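Local atomic coordinates of extracellular solute-binding protein family 1 (Arthrobacter chlorophenolicus, PDB entry 4R2F), a protein that probably serves as the extracellular sugar-binding component of a transport system, with the disaccharide laminaribiose bound between its lobes. Residues A[243-247]-A[248-252]; A[284-288]-A[289-293]. All blocks are in the same frame, centred on the assembly; numbering follows the deposited sequence.

Contact 1. Residues A[243-247]-A[248-252]; sequences ELVSN and GVIDP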
# COMPACT_ATOMS: atom_id res chain seq x y z
N GLU A 243 -11.45 -2.34 -20.97
CA GLU A 243 -12.71 -2.97 -21.21
C GLU A 243 -13.64 -2.80 -20.01
O GLU A 243 -14.83 -2.60 -20.18
CB GLU A 243 -12.49 -4.44 -21.49
CG GLU A 243 -13.62 -5.10 -22.27
CD GLU A 243 -13.34 -6.57 -22.52
OE1 GLU A 243 -14.23 -7.26 -23.06
OE2 GLU A 243 -12.24 -7.05 -22.16
N LEU A 244 -13.13 -2.91 -18.79
CA LEU A 244 -13.95 -2.60 -17.62
C LEU A 244 -14.45 -1.14 -17.65
O LEU A 244 -15.61 -0.87 -17.32
CB LEU A 244 -13.19 -2.86 -16.34
CG LEU A 244 -12.81 -4.30 -16.03
CD1 LEU A 244 -12.15 -4.32 -14.66
CD2 LEU A 244 -14.01 -5.22 -16.07
N VAL A 245 -13.58 -0.22 -18.08
CA VAL A 245 -13.93 1.20 -18.23
C VAL A 245 -15.00 1.43 -19.31
O VAL A 245 -15.99 2.14 -19.06
CB VAL A 245 -12.71 2.10 -18.49
CG1 VAL A 245 -13.14 3.54 -18.80
CG2 VAL A 245 -11.76 2.11 -17.28
N SER A 246 -14.83 0.83 -20.47
CA SER A 246 -15.80 1.03 -21.59
C SER A 246 -17.16 0.40 -21.31
O SER A 246 -18.16 0.87 -21.79
CB SER A 246 -15.24 0.49 -22.92
OG SER A 246 -15.01 -0.90 -22.84
N ASN A 247 -17.18 -0.68 -20.53
CA ASN A 247 -18.42 -1.36 -20.17
C ASN A 247 -19.12 -0.77 -18.92
O ASN A 247 -20.19 -1.25 -18.53
CB ASN A 247 -18.13 -2.87 -19.95
CG ASN A 247 -18.02 -3.65 -21.25
OD1 ASN A 247 -19.01 -4.10 -21.79
ND2 ASN A 247 -16.80 -3.83 -21.76
N GLY A 248 -18.51 0.23 -18.29
CA GLY A 248 -19.07 0.89 -17.11
C GLY A 248 -19.01 0.04 -15.85
O GLY A 248 -19.74 0.28 -14.92
N VAL A 249 -18.17 -0.99 -15.84
CA VAL A 249 -17.93 -1.80 -14.62
C VAL A 249 -17.07 -1.00 -13.65
O VAL A 249 -17.29 -0.99 -12.43
CB VAL A 249 -17.26 -3.13 -15.00
CG1 VAL A 249 -16.79 -3.91 -13.77
CG2 VAL A 249 -18.23 -3.96 -15.84
N ILE A 250 -16.07 -0.32 -14.20
CA ILE A 250 -15.43 0.77 -13.51
C ILE A 250 -16.30 2.00 -13.75
O ILE A 250 -16.72 2.27 -14.88
CB ILE A 250 -13.98 0.97 -14.00
CG1 ILE A 250 -13.11 -0.20 -13.49
CG2 ILE A 250 -13.43 2.30 -13.53
CD1 ILE A 250 -11.67 -0.21 -13.99
N ASP A 251 -16.55 2.72 -12.67
CA ASP A 251 -17.40 3.92 -12.64
C ASP A 251 -16.70 4.96 -13.49
O ASP A 251 -15.48 5.18 -13.33
CB ASP A 251 -17.52 4.36 -11.17
CG ASP A 251 -18.39 5.60 -10.95
OD1 ASP A 251 -18.55 6.49 -11.81
OD2 ASP A 251 -18.89 5.71 -9.80
N PRO A 252 -17.43 5.61 -14.41
CA PRO A 252 -16.77 6.58 -15.27
C PRO A 252 -16.15 7.76 -14.51
O PRO A 252 -15.22 8.39 -15.02
CB PRO A 252 -17.90 7.06 -16.21
CG PRO A 252 -19.14 6.81 -15.43
CD PRO A 252 -18.87 5.51 -14.71
O HOH W 1 -16.74 3.81 -17.13

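Contact 2. Residues A[284-288]-A[289-293]; sequences VGDTS and GDIVV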
# COMPACT_ATOMS: atom_id res chain seq x y z
N VAL A 284 -14.46 2.05 6.60
CA VAL A 284 -15.56 2.81 6.02
C VAL A 284 -16.78 2.98 6.94
O VAL A 284 -17.73 3.64 6.55
CB VAL A 284 -15.97 2.25 4.64
CG1 VAL A 284 -14.74 2.02 3.76
CG2 VAL A 284 -16.78 0.97 4.75
N GLY A 285 -16.73 2.43 8.15
CA GLY A 285 -17.85 2.53 9.10
C GLY A 285 -19.11 1.77 8.70
O GLY A 285 -20.21 2.28 8.82
N ASP A 286 -18.94 0.54 8.20
CA ASP A 286 -20.07 -0.38 8.03
C ASP A 286 -19.62 -1.78 8.38
O ASP A 286 -19.10 -2.52 7.54
CB ASP A 286 -20.63 -0.38 6.59
CG ASP A 286 -21.83 -1.32 6.42
OD1 ASP A 286 -22.00 -2.30 7.20
OD2 ASP A 286 -22.62 -1.10 5.49
N THR A 287 -19.86 -2.12 9.64
CA THR A 287 -19.58 -3.45 10.17
C THR A 287 -20.86 -4.30 10.31
O THR A 287 -20.95 -5.13 11.20
CB THR A 287 -18.91 -3.31 11.55
OG1 THR A 287 -19.73 -2.48 12.38
CG2 THR A 287 -17.47 -2.69 11.42
N SER A 288 -21.84 -4.10 9.43
CA SER A 288 -22.98 -5.01 9.34
C SER A 288 -22.58 -6.47 9.04
O SER A 288 -23.35 -7.36 9.32
CB SER A 288 -23.94 -4.54 8.25
OG SER A 288 -23.32 -4.59 6.96
N GLY A 289 -21.40 -6.71 8.47
CA GLY A 289 -21.02 -8.06 8.02
C GLY A 289 -21.31 -8.26 6.53
O GLY A 289 -21.00 -9.31 5.96
N ASP A 290 -21.88 -7.25 5.88
CA ASP A 290 -22.24 -7.36 4.47
C ASP A 290 -21.00 -7.24 3.58
O ASP A 290 -20.96 -7.83 2.50
CB ASP A 290 -23.30 -6.33 4.08
CG ASP A 290 -24.01 -6.66 2.79
OD1 ASP A 290 -24.13 -7.84 2.42
OD2 ASP A 290 -24.46 -5.73 2.12
N ILE A 291 -19.98 -6.51 4.04
CA ILE A 291 -18.74 -6.32 3.28
C ILE A 291 -17.73 -7.36 3.71
O ILE A 291 -17.33 -7.39 4.88
CB ILE A 291 -18.11 -4.93 3.50
CG1 ILE A 291 -19.06 -3.83 3.01
CG2 ILE A 291 -16.77 -4.86 2.78
CD1 ILE A 291 -18.65 -2.45 3.47
N VAL A 292 -17.30 -8.18 2.75
CA VAL A 292 -16.54 -9.40 3.00
C VAL A 292 -15.36 -9.56 2.02
O VAL A 292 -15.43 -9.14 0.86
CB VAL A 292 -17.49 -10.62 2.87
CG1 VAL A 292 -16.74 -11.94 2.88
CG2 VAL A 292 -18.54 -10.57 3.97
N VAL A 293 -14.29 -10.18 2.50
CA VAL A 293 -13.12 -10.47 1.62
C VAL A 293 -13.48 -11.51 0.58
O VAL A 293 -14.10 -12.53 0.91
CB VAL A 293 -11.89 -10.91 2.45
CG1 VAL A 293 -10.75 -11.38 1.55
CG2 VAL A 293 -11.42 -9.75 3.31
O HOH W 2 -19.48 -5.21 6.82

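Contact 1. Residues A[243-247]-A[248-252]
L244 O and the backbone N atoms of V249 and I250 meet where helix 232-246 ends, a worked example of how a chain satisfies the last carbonyls of a helix while leaving it. V249 N lies in the carbonyl plane at 3.0 Å from L244 O but bends its N-H to 132°. G248 N, one residue earlier, bonds to V245 O at 3.3 Å. With G248 at positive phi, these two bonds back into the last turn make a Schellman motif. I250 N is a further donor to L244 O, reaching it from well above the carbonyl plane with a straighter N-H, so that one oxygen is gripped by two successive amides. Water 1 serves V245 O as well, donating to it and to I250 O at 2.7 Å each, and so ties the last turn to the departing loop.

E243 O takes three donors: N247 N, S246 OG and N247 ND2. ND2 comes within 2.8 Å of E243 O, its N-H nearly straight at 167°, with the acceptor in the amide plane; N247 CG lies anti to the carbonyl carbon, beside the backbone N (chi1 -79°), which brings ND2 back to that oxygen.

Apolar contacts accompany these bonds. L244 CD2 meets V249 CG1 at 3.8 Å, while I250 CD1 lies against L244 CB and V245 CG2, with the L244 and I250 side chains at about a right angle. The carbonyls of E243, L244 and V245 thus all have donors while L244, V249 and I250 pack together against F194, consistent with a well-defined helix end.

Contact 2. Residues A[284-288]-A[289-293]
Between S288 and D290 the backbone turns tightly through G289 at positive phi (96°), so that the loop leaving helix 280-284 swings into strand 291-294. S288 OG accepts from D290 N at 3.2 Å, with an N-H angle of 155°. Its torsion, which sets the hydroxyl between its own backbone N and carbonyl carbon (chi1 64°), brings OG to D290 N; OG also donates to D286 OD1 at 2.7 Å, on the syn side of the carboxylate. The same OD1 takes S288 N nearly along its C-O direction, which makes an Asx turn. Inside the loop, water 2 donates to D286 O and accepts from G289 N and I291 N, the last at 3.1 Å. Apart from these polar links, V284 CG2 and I291 CD1 approach tip to tip at 4.1 Å, and CD1 also rests near D286 O.

D286 and D290 are both salt-bridged to R161 of the neighbouring strand 145-161, and D290 is also hydrogen-bonded to S163. R161 would probably ease the mutual repulsion of the two carboxylates, whose OD2 atoms are 6.0 Å apart. One serine hydroxyl, one aspartate oxygen and one water thus give this glycine-containing turn a defined shape beside strand 145-161.

How the contacts relate
Contacts 1 and 2 follow one another along the chain and do not touch: their centres are 24 Å apart and their nearest atoms about 15 Å. Each handles a helix exit, the first from helix 232-246 into the loop before helix 259-267, the second from helix 280-284 into strand 291-294. Both contacts meet helix 259-267: Q265 is hydrogen-bonded to D251, and N263 and W266 touch V284. In contact 2 the V284 side chain stands about 10 Å from a bound glucose unit, too far to touch it. In both, a water bridges backbone atoms; contact 1 otherwise relies mostly on backbone amides, contact 2 on an aspartate and a serine.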